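Glyco_hydro_cc domain-containing protein (Cryptococcus neoformans, PDB 6UBC) probably binds beta-1,3-glucan oligosaccharides, as a member of glycoside hydrolase family GH128 with a TIM-barrel fold. Local coordinates at residues Leu341-Asn346 against Ile366-Phe371; Gly350-Ile355 against Val397-Ser402; Ile202-Ser207 against Gln407-Ser412. One frame throughout, in Å; residues are numbered along the deposited sequence.

Contact 1: Leu341-Asn346 against Ile366-Phe371; sequences LHINKN and IWVTEF
Ile343 and Val368 meet on neighbouring parallel strands of a TIM barrel, the two strands of a beta-alpha-beta unit whose connecting helix is 348-362. The tight part is the outward face, with Leu341, Ile343, Ile366 and Val368. The side chains of Ile343 and Val368 cross at about a right angle, and Ile343 CD1 comes 3.8 Å from Val368 CG2. Leu341 CD1 lies 4.0 Å from Ile366 CG2. Helix 348-362 covers Leu341, Ile343 and Ile366, while Phe400 of helix 386-402 packs on Ile343 and Val368.

Backbone bonds join the strands as well. Leu341 N donates to Trp367 O at 2.9 Å, and Leu341 O takes Thr369 N at 2.9 Å. A beta bulge then adds one residue at Thr369. The next strand bond therefore skips ahead, from Ile343 N to Glu370 O at 3.0 Å.

The other face is polar and carries water. It points into the barrel, a position consistent with the sugar-binding side of a glycosidase barrel. The Glu370 side chain runs extended beyond CG (chi2 175°) and lies over the His342 ring. Its CB makes a CH-pi contact 3.8 Å from the ring centroid, and its carboxylate stacks nearly parallel to the ring, the planes 18° apart. Thr369 OG1 comes in at the ring edge, where His342 NE2 gives it only a weak bond of 2.9 Å. A water at the same edge joins His342 NE2 to Glu370 OE2. The stronger polar partners lie outside the two strands: Glu274 OE2 for His342 ND1, Asn340 OD1 for Thr369 OG1, Trp225 NE1 for Glu370 OE2. Asn344 is partly exposed and joins through water: its ND2 donates to a water that in turn donates to Glu370 OE1 at 2.8 Å.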
loop_
_atom_site.group_PDB
_atom_site.type_symbol
_atom_site.label_atom_id
_atom_site.label_comp_id
_atom_site.label_asym_id
_atom_site.label_seq_id
_atom_site.Cartn_x
_atom_site.Cartn_y
_atom_site.Cartn_z
ATOM N N LEU A 341 2.113 0.545 -5.435
ATOM C CA LEU A 341 1.044 0.030 -6.303
ATOM C C LEU A 341 -0.180 -0.361 -5.463
ATOM O O LEU A 341 -0.029 -0.931 -4.344
ATOM C CB LEU A 341 1.521 -1.217 -7.063
ATOM C CG LEU A 341 2.268 -0.949 -8.367
ATOM C CD1 LEU A 341 3.467 -0.061 -8.155
ATOM C CD2 LEU A 341 2.672 -2.288 -9.050
ATOM N N HIS A 342 -1.336 -0.208 -6.101
ATOM C CA HIS A 342 -2.624 -0.835 -5.723
ATOM C C HIS A 342 -2.928 -1.775 -6.876
ATOM O O HIS A 342 -3.017 -1.319 -8.028
ATOM C CB HIS A 342 -3.703 0.257 -5.531
ATOM C CG HIS A 342 -3.552 0.928 -4.215
ATOM N ND1 HIS A 342 -4.445 1.865 -3.783
ATOM C CD2 HIS A 342 -2.592 0.808 -3.290
ATOM C CE1 HIS A 342 -4.012 2.308 -2.630
ATOM N NE2 HIS A 342 -2.859 1.690 -2.274
ATOM N N ILE A 343 -3.080 -3.060 -6.561
ATOM C CA ILE A 343 -3.369 -4.058 -7.608
ATOM C C ILE A 343 -4.770 -4.604 -7.381
ATOM O O ILE A 343 -4.999 -5.268 -6.352
ATOM C CB ILE A 343 -2.294 -5.136 -7.610
ATOM C CG1 ILE A 343 -0.936 -4.515 -7.948
ATOM C CG2 ILE A 343 -2.602 -6.223 -8.614
ATOM C CD1 ILE A 343 0.197 -5.536 -8.018
ATOM N N ASN A 344 -5.650 -4.312 -8.324
ATOM C CA ASN A 344 -7.064 -4.783 -8.267
ATOM C C ASN A 344 -7.274 -5.519 -9.587
ATOM O O ASN A 344 -7.579 -4.850 -10.577
ATOM C CB ASN A 344 -8.020 -3.618 -8.029
ATOM C CG ASN A 344 -7.755 -3.034 -6.643
ATOM O OD1 ASN A 344 -8.005 -3.708 -5.662
ATOM N ND2 ASN A 344 -7.393 -1.758 -6.585
ATOM N N LYS A 345 -7.031 -6.824 -9.547
ATOM C CA LYS A 345 -7.002 -7.669 -10.747
ATOM C C LYS A 345 -7.608 -9.014 -10.393
ATOM O O LYS A 345 -7.786 -9.277 -9.220
ATOM C CB LYS A 345 -5.564 -7.796 -11.235
ATOM C CG LYS A 345 -4.923 -6.514 -11.764
ATOM C CD LYS A 345 -5.582 -5.901 -13.001
ATOM C CE LYS A 345 -4.709 -4.782 -13.488
ATOM N NZ LYS A 345 -5.247 -4.117 -14.689
ATOM N N ASN A 346 -7.953 -9.838 -11.403
ATOM C CA ASN A 346 -8.498 -11.161 -11.096
ATOM C C ASN A 346 -7.685 -12.263 -11.752
ATOM O O ASN A 346 -8.178 -13.392 -11.746
ATOM C CB ASN A 346 -9.964 -11.299 -11.475
ATOM C CG ASN A 346 -10.210 -11.356 -12.965
ATOM O OD1 ASN A 346 -9.302 -11.135 -13.764
ATOM N ND2 ASN A 346 -11.450 -11.609 -13.336
ATOM N N ILE A 366 9.299 -1.905 -5.519
ATOM C CA ILE A 366 7.824 -1.735 -5.425
ATOM C C ILE A 366 7.310 -2.208 -4.070
ATOM O O ILE A 366 7.747 -3.272 -3.574
ATOM C CB ILE A 366 7.147 -2.463 -6.580
ATOM C CG1 ILE A 366 7.307 -1.622 -7.849
ATOM C CG2 ILE A 366 5.677 -2.799 -6.301
ATOM C CD1 ILE A 366 7.073 -2.389 -9.116
ATOM N N TRP A 367 6.344 -1.483 -3.537
ATOM C CA TRP A 367 5.491 -1.965 -2.446
ATOM C C TRP A 367 4.077 -2.029 -2.992
ATOM O O TRP A 367 3.599 -1.040 -3.573
ATOM C CB TRP A 367 5.555 -1.066 -1.205
ATOM C CG TRP A 367 6.695 -1.284 -0.275
ATOM C CD1 TRP A 367 7.906 -1.861 -0.512
ATOM C CD2 TRP A 367 6.667 -0.942 1.109
ATOM N NE1 TRP A 367 8.660 -1.862 0.606
ATOM C CE2 TRP A 367 7.929 -1.312 1.634
ATOM C CE3 TRP A 367 5.715 -0.349 1.941
ATOM C CZ2 TRP A 367 8.283 -1.038 2.954
ATOM C CZ3 TRP A 367 6.033 -0.128 3.269
ATOM C CH2 TRP A 367 7.314 -0.486 3.772
ATOM N N VAL A 368 3.446 -3.168 -2.866
ATOM C CA VAL A 368 1.991 -3.297 -3.179
ATOM C C VAL A 368 1.279 -3.008 -1.865
ATOM O O VAL A 368 1.070 -3.943 -1.061
ATOM C CB VAL A 368 1.630 -4.653 -3.803
ATOM C CG1 VAL A 368 0.155 -4.737 -4.188
ATOM C CG2 VAL A 368 2.432 -4.910 -5.064
ATOM N N THR A 369 0.786 -1.795 -1.683
ATOM C CA THR A 369 0.253 -1.409 -0.350
ATOM C C THR A 369 -1.210 -1.887 -0.218
ATOM O O THR A 369 -1.687 -1.938 0.904
ATOM C CB THR A 369 0.397 0.080 -0.047
ATOM O OG1 THR A 369 -0.371 0.784 -1.028
ATOM C CG2 THR A 369 1.864 0.505 -0.004
ATOM N N GLU A 370 -1.890 -2.210 -1.323
ATOM C CA GLU A 370 -3.263 -2.771 -1.286
ATOM C C GLU A 370 -3.363 -3.726 -2.455
ATOM O O GLU A 370 -3.041 -3.302 -3.592
ATOM C CB GLU A 370 -4.340 -1.694 -1.437
ATOM C CG GLU A 370 -4.441 -0.732 -0.298
ATOM C CD GLU A 370 -5.397 0.412 -0.458
ATOM O OE1 GLU A 370 -6.228 0.389 -1.421
ATOM O OE2 GLU A 370 -5.302 1.373 0.378
ATOM N N PHE A 371 -3.733 -4.966 -2.243
ATOM C CA PHE A 371 -4.224 -5.791 -3.362
ATOM C C PHE A 371 -5.555 -6.423 -3.023
ATOM O O PHE A 371 -5.862 -6.614 -1.849
ATOM C CB PHE A 371 -3.254 -6.893 -3.745
ATOM C CG PHE A 371 -3.047 -8.019 -2.776
ATOM C CD1 PHE A 371 -3.894 -9.117 -2.787
ATOM C CD2 PHE A 371 -2.022 -7.969 -1.847
ATOM C CE1 PHE A 371 -3.711 -10.137 -1.865
ATOM C CE2 PHE A 371 -1.874 -8.958 -0.895
ATOM C CZ PHE A 371 -2.711 -10.046 -0.930
HETATM O O HOH W 1 -2.317 2.642 0.421
HETATM O O HOH W 2 -6.838 -0.440 -4.015
#

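Contact 2: Gly350-Ile355 against Val397-Ser402; sequences GVKTDI and VALFES
Leu399, in segment 397-402 of helix 386-402, projects into the groove beside Val351, Lys352 and Ile355. Its CB starts toward segment 350-355. CG stands anti to the backbone N (chi1 -170°), which carries the fork toward helix 348-362. The two branches then part. Leu399 CD1 meets Val351 CG1 at 4.0 Å and the aliphatic CG of Lys352 at 4.1 Å. Leu399 CD2 takes the other neighbour, Ile355 CD1, at 3.9 Å. Leu399 runs alongside Val351 and Ile355, pointing the opposite way to each.

Phe400 adds a second apolar layer. Its CE1 is the atom that touches, 4.0 Å from Val351 CG1. Ile355 CD1 comes to the edge of the same ring, 4.2 Å from Phe400 CE1. The ring packs between the helix and the strands, against Ile343, Val368, Val406 and the Tyr409 ring.

No hydrogen bond crosses this contact. The axes of the two short segments approach to 11.6 Å and run 31° apart, so the side chains, not the backbones, make the contact. The extended Lys352 lies at the exposed margin. Two roughly parallel helices packed side by side over the strands make up the outer helical layer of a TIM barrel.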
loop_
_atom_site.group_PDB
_atom_site.type_symbol
_atom_site.label_atom_id
_atom_site.label_comp_id
_atom_site.label_asym_id
_atom_site.label_seq_id
_atom_site.Cartn_x
_atom_site.Cartn_y
_atom_site.Cartn_z
ATOM N N GLY A 350 -2.779 -9.834 -15.099
ATOM C CA GLY A 350 -3.090 -8.429 -14.730
ATOM C C GLY A 350 -2.141 -7.915 -13.665
ATOM O O GLY A 350 -1.730 -6.753 -13.734
ATOM N N VAL A 351 -1.845 -8.756 -12.665
ATOM C CA VAL A 351 -0.879 -8.433 -11.606
ATOM C C VAL A 351 0.448 -8.087 -12.304
ATOM O O VAL A 351 1.070 -7.098 -11.962
ATOM C CB VAL A 351 -0.734 -9.590 -10.603
ATOM C CG1 VAL A 351 0.323 -9.263 -9.574
ATOM C CG2 VAL A 351 -2.078 -9.938 -9.906
ATOM N N LYS A 352 0.881 -8.938 -13.231
ATOM C CA LYS A 352 2.161 -8.724 -13.915
ATOM C C LYS A 352 2.097 -7.458 -14.746
ATOM O O LYS A 352 3.070 -6.745 -14.756
ATOM C CB LYS A 352 2.535 -9.948 -14.747
ATOM C CG LYS A 352 2.948 -11.144 -13.930
ATOM C CD LYS A 352 2.940 -12.413 -14.767
ATOM C CE LYS A 352 3.678 -13.555 -14.100
ATOM N NZ LYS A 352 3.268 -14.838 -14.738
ATOM N N THR A 353 1.011 -7.188 -15.426
ATOM C CA THR A 353 0.870 -5.931 -16.168
ATOM C C THR A 353 1.185 -4.737 -15.251
ATOM O O THR A 353 1.920 -3.827 -15.634
ATOM C CB THR A 353 -0.540 -5.846 -16.743
ATOM O OG1 THR A 353 -0.682 -6.907 -17.674
ATOM C CG2 THR A 353 -0.816 -4.526 -17.410
ATOM N N ASP A 354 0.620 -4.720 -14.050
ATOM C CA ASP A 354 0.839 -3.568 -13.130
ATOM C C ASP A 354 2.317 -3.476 -12.743
ATOM O O ASP A 354 2.895 -2.360 -12.801
ATOM C CB ASP A 354 -0.029 -3.654 -11.874
ATOM C CG ASP A 354 -1.524 -3.397 -12.049
ATOM O OD1 ASP A 354 -1.964 -2.925 -13.140
ATOM O OD2 ASP A 354 -2.260 -3.660 -11.063
ATOM N N ILE A 355 2.906 -4.607 -12.311
ATOM C CA ILE A 355 4.305 -4.592 -11.814
ATOM C C ILE A 355 5.229 -4.199 -12.966
ATOM O O ILE A 355 6.087 -3.299 -12.807
ATOM C CB ILE A 355 4.711 -5.910 -11.168
ATOM C CG1 ILE A 355 3.834 -6.264 -9.978
ATOM C CG2 ILE A 355 6.193 -5.816 -10.820
ATOM C CD1 ILE A 355 4.074 -7.654 -9.551
ATOM N N VAL A 397 0.330 -14.338 -3.652
ATOM C CA VAL A 397 1.364 -14.403 -2.577
ATOM C C VAL A 397 2.612 -15.119 -3.116
ATOM O O VAL A 397 3.730 -14.540 -2.986
ATOM C CB VAL A 397 0.805 -15.031 -1.301
ATOM C CG1 VAL A 397 1.958 -15.428 -0.359
ATOM C CG2 VAL A 397 -0.204 -14.094 -0.609
ATOM N N ALA A 398 2.439 -16.223 -3.841
ATOM C CA ALA A 398 3.552 -16.923 -4.522
ATOM C C ALA A 398 4.273 -16.041 -5.544
ATOM O O ALA A 398 5.543 -16.011 -5.519
ATOM C CB ALA A 398 3.057 -18.185 -5.141
ATOM N N LEU A 399 3.532 -15.325 -6.379
ATOM C CA LEU A 399 4.087 -14.382 -7.346
ATOM C C LEU A 399 4.909 -13.338 -6.606
ATOM O O LEU A 399 6.044 -13.064 -7.026
ATOM C CB LEU A 399 2.944 -13.714 -8.113
ATOM C CG LEU A 399 3.355 -12.887 -9.319
ATOM C CD1 LEU A 399 2.179 -12.718 -10.246
ATOM C CD2 LEU A 399 3.842 -11.494 -8.930
ATOM N N PHE A 400 4.339 -12.648 -5.621
ATOM C CA PHE A 400 5.040 -11.538 -4.955
ATOM C C PHE A 400 6.333 -12.070 -4.297
ATOM O O PHE A 400 7.367 -11.415 -4.430
ATOM C CB PHE A 400 4.166 -10.864 -3.902
ATOM C CG PHE A 400 3.022 -10.041 -4.418
ATOM C CD1 PHE A 400 3.031 -9.418 -5.650
ATOM C CD2 PHE A 400 1.884 -9.908 -3.651
ATOM C CE1 PHE A 400 1.988 -8.592 -6.043
ATOM C CE2 PHE A 400 0.825 -9.127 -4.063
ATOM C CZ PHE A 400 0.885 -8.417 -5.231
ATOM N N GLU A 401 6.247 -13.196 -3.602
ATOM C CA GLU A 401 7.448 -13.724 -2.900
ATOM C C GLU A 401 8.552 -13.990 -3.943
ATOM O O GLU A 401 9.743 -13.738 -3.683
ATOM C CB GLU A 401 7.054 -14.947 -2.070
ATOM C CG GLU A 401 6.250 -14.599 -0.850
ATOM C CD GLU A 401 6.943 -13.758 0.216
ATOM O OE1 GLU A 401 8.213 -13.606 0.165
ATOM O OE2 GLU A 401 6.225 -13.242 1.134
ATOM N N SER A 402 8.192 -14.455 -5.124
ATOM C CA SER A 402 9.215 -14.893 -6.107
ATOM C C SER A 402 9.712 -13.694 -6.926
ATOM O O SER A 402 10.735 -13.789 -7.598
ATOM C CB SER A 402 8.682 -16.017 -6.939
ATOM O OG SER A 402 7.762 -15.479 -7.840
#

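Contact 3: Ile202-Ser207 against Gln407-Ser412; sequences IKAGVS and QAYAYS
The Tyr409 ring lies flat against the backbone of Lys203 and Ala204. Its CG sits between the backbone N and the carbonyl carbon (chi1 58°), and this folds the ring over the neighbouring strand. Ala204 CA stands over the ring face, 3.9 Å from the centroid and 21° off the ring normal, in a CH-pi contact. Ala204 CB reaches farther out, 3.5 Å from Tyr409 OH. Lys203 CB lies obliquely beside the rim, 3.5 Å from Tyr409 CE2. Tyr409 OH is hydrogen-bonded to Glu401 OE2.

Beside the ring the strands pair in parallel. Tyr409 N donates to Lys203 O at 3.0 Å, from 40° above the carbonyl plane. Gly205 N bonds to Tyr409 O at an unusually short 2.6 Å and with a bent angle, so little rests on that value. Farther along, the pairing is loose. It joins the first strand of the TIM barrel to the last one, 406-411, and closes the barrel.

Lys203 CG passes Gln407 O. Lys203 NZ binds three carbonyl oxygens, those of Phe400, Glu401 and Val406. Ala410 CB, on the face opposite Tyr409, lies 3.8 Å from Val206 N. At the C-terminal end Ser207 points its hydroxyl at the last strand. Ser207 OG donates to Tyr411 O at 2.7 Å, in the carbonyl plane and on a lone pair.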
loop_
_atom_site.group_PDB
_atom_site.type_symbol
_atom_site.label_atom_id
_atom_site.label_comp_id
_atom_site.label_asym_id
_atom_site.label_seq_id
_atom_site.Cartn_x
_atom_site.Cartn_y
_atom_site.Cartn_z
ATOM N N ILE A 202 10.504 -9.647 5.910
ATOM C CA ILE A 202 9.213 -10.341 5.636
ATOM C C ILE A 202 8.425 -9.445 4.672
ATOM O O ILE A 202 8.034 -8.358 5.084
ATOM C CB ILE A 202 8.426 -10.597 6.935
ATOM C CG1 ILE A 202 9.244 -11.372 7.984
ATOM C CG2 ILE A 202 7.107 -11.317 6.621
ATOM C CD1 ILE A 202 8.585 -11.453 9.314
ATOM N N LYS A 203 8.229 -9.889 3.452
ATOM C CA LYS A 203 7.523 -9.020 2.467
ATOM C C LYS A 203 6.099 -8.790 2.952
ATOM O O LYS A 203 5.539 -7.717 2.674
ATOM C CB LYS A 203 7.472 -9.687 1.103
ATOM C CG LYS A 203 8.802 -9.751 0.360
ATOM C CD LYS A 203 8.646 -10.222 -1.059
ATOM C CE LYS A 203 9.954 -10.443 -1.792
ATOM N NZ LYS A 203 9.772 -10.619 -3.243
ATOM N N ALA A 204 5.474 -9.813 3.520
ATOM C CA ALA A 204 4.017 -9.759 3.733
ATOM C C ALA A 204 3.700 -8.727 4.810
ATOM O O ALA A 204 4.348 -8.710 5.878
ATOM C CB ALA A 204 3.504 -11.146 4.141
ATOM N N GLY A 205 2.665 -7.933 4.579
ATOM C CA GLY A 205 2.142 -7.019 5.573
ATOM C C GLY A 205 0.615 -7.022 5.572
ATOM O O GLY A 205 -0.006 -7.840 4.875
ATOM N N VAL A 206 0.049 -6.018 6.224
ATOM C CA VAL A 206 -1.426 -5.896 6.173
ATOM C C VAL A 206 -1.804 -4.434 6.301
ATOM O O VAL A 206 -1.048 -3.682 6.923
ATOM C CB VAL A 206 -2.087 -6.809 7.206
ATOM C CG1 VAL A 206 -2.008 -6.193 8.605
ATOM C CG2 VAL A 206 -3.563 -7.097 6.793
ATOM N N SER A 207 -2.969 -4.099 5.763
ATOM C CA SER A 207 -3.630 -2.794 5.897
ATOM C C SER A 207 -4.745 -2.943 6.929
ATOM O O SER A 207 -5.445 -3.960 6.866
ATOM C CB SER A 207 -4.148 -2.338 4.543
ATOM O OG SER A 207 -5.174 -3.200 4.049
ATOM N N GLN A 407 9.167 -5.621 -3.047
ATOM C CA GLN A 407 9.871 -5.746 -1.731
ATOM C C GLN A 407 8.885 -5.861 -0.568
ATOM O O GLN A 407 9.313 -6.181 0.523
ATOM C CB GLN A 407 10.780 -4.559 -1.432
ATOM C CG GLN A 407 11.719 -4.259 -2.548
ATOM C CD GLN A 407 12.879 -5.140 -2.339
ATOM O OE1 GLN A 407 13.645 -4.920 -1.387
ATOM N NE2 GLN A 407 12.953 -6.127 -3.224
ATOM N N ALA A 408 7.592 -5.604 -0.786
ATOM C CA ALA A 408 6.572 -5.742 0.273
ATOM C C ALA A 408 5.188 -5.777 -0.395
ATOM O O ALA A 408 5.036 -5.147 -1.473
ATOM C CB ALA A 408 6.707 -4.593 1.280
ATOM N N TYR A 409 4.215 -6.397 0.274
ATOM C CA TYR A 409 2.810 -6.389 -0.182
ATOM C C TYR A 409 1.906 -6.526 1.036
ATOM O O TYR A 409 2.281 -7.075 2.122
ATOM C CB TYR A 409 2.600 -7.519 -1.187
ATOM C CG TYR A 409 2.927 -8.875 -0.610
ATOM C CD1 TYR A 409 1.978 -9.614 0.096
ATOM C CD2 TYR A 409 4.173 -9.463 -0.773
ATOM C CE1 TYR A 409 2.257 -10.852 0.644
ATOM C CE2 TYR A 409 4.463 -10.717 -0.242
ATOM C CZ TYR A 409 3.499 -11.420 0.480
ATOM O OH TYR A 409 3.732 -12.665 0.994
ATOM N N ALA A 410 0.693 -6.005 0.853
ATOM C CA ALA A 410 -0.363 -6.029 1.888
ATOM C C ALA A 410 -1.723 -6.303 1.271
ATOM O O ALA A 410 -2.200 -5.555 0.366
ATOM C CB ALA A 410 -0.365 -4.717 2.642
ATOM N N TYR A 411 -2.404 -7.255 1.894
ATOM C CA TYR A 411 -3.834 -7.527 1.677
ATOM C C TYR A 411 -4.672 -6.277 1.937
ATOM O O TYR A 411 -4.570 -5.645 3.020
ATOM C CB TYR A 411 -4.201 -8.685 2.564
ATOM C CG TYR A 411 -5.526 -9.342 2.304
ATOM C CD1 TYR A 411 -6.720 -8.732 2.696
ATOM C CD2 TYR A 411 -5.599 -10.554 1.674
ATOM C CE1 TYR A 411 -7.929 -9.374 2.515
ATOM C CE2 TYR A 411 -6.797 -11.217 1.502
ATOM C CZ TYR A 411 -7.972 -10.611 1.885
ATOM O OH TYR A 411 -9.149 -11.271 1.719
ATOM N N SER A 412 -5.543 -5.907 0.986
ATOM C CA SER A 412 -6.381 -4.707 1.145
ATOM C C SER A 412 -7.522 -5.024 2.091
ATOM O O SER A 412 -8.247 -5.997 1.807
ATOM C CB SER A 412 -6.903 -4.243 -0.170
ATOM O OG SER A 412 -7.697 -3.099 0.041
#

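How the contacts relate
Contacts 1 and 3 both lie in the barrel wall and are held by backbone hydrogen bonds between parallel strands. Their strands 366-375 and 406-411 are neighbours, with Ile366 O and Val368 O facing Gln407 N and Ala410 N. Contact 2 lies farther out, partly at the surface, and is purely apolar. Helix 348-362 links the two strands of contact 1, and helix 386-402 leads into strand 406-411 of contact 3. Ile343 packs on Asp354. Phe400 and Tyr409 bring contacts 2 and 3 together, their rings meeting at about 30°. Contact 1 alone of the three has a water-bridged polar face. Contact 3 closes the barrel between parts of the chain some 200 residues apart.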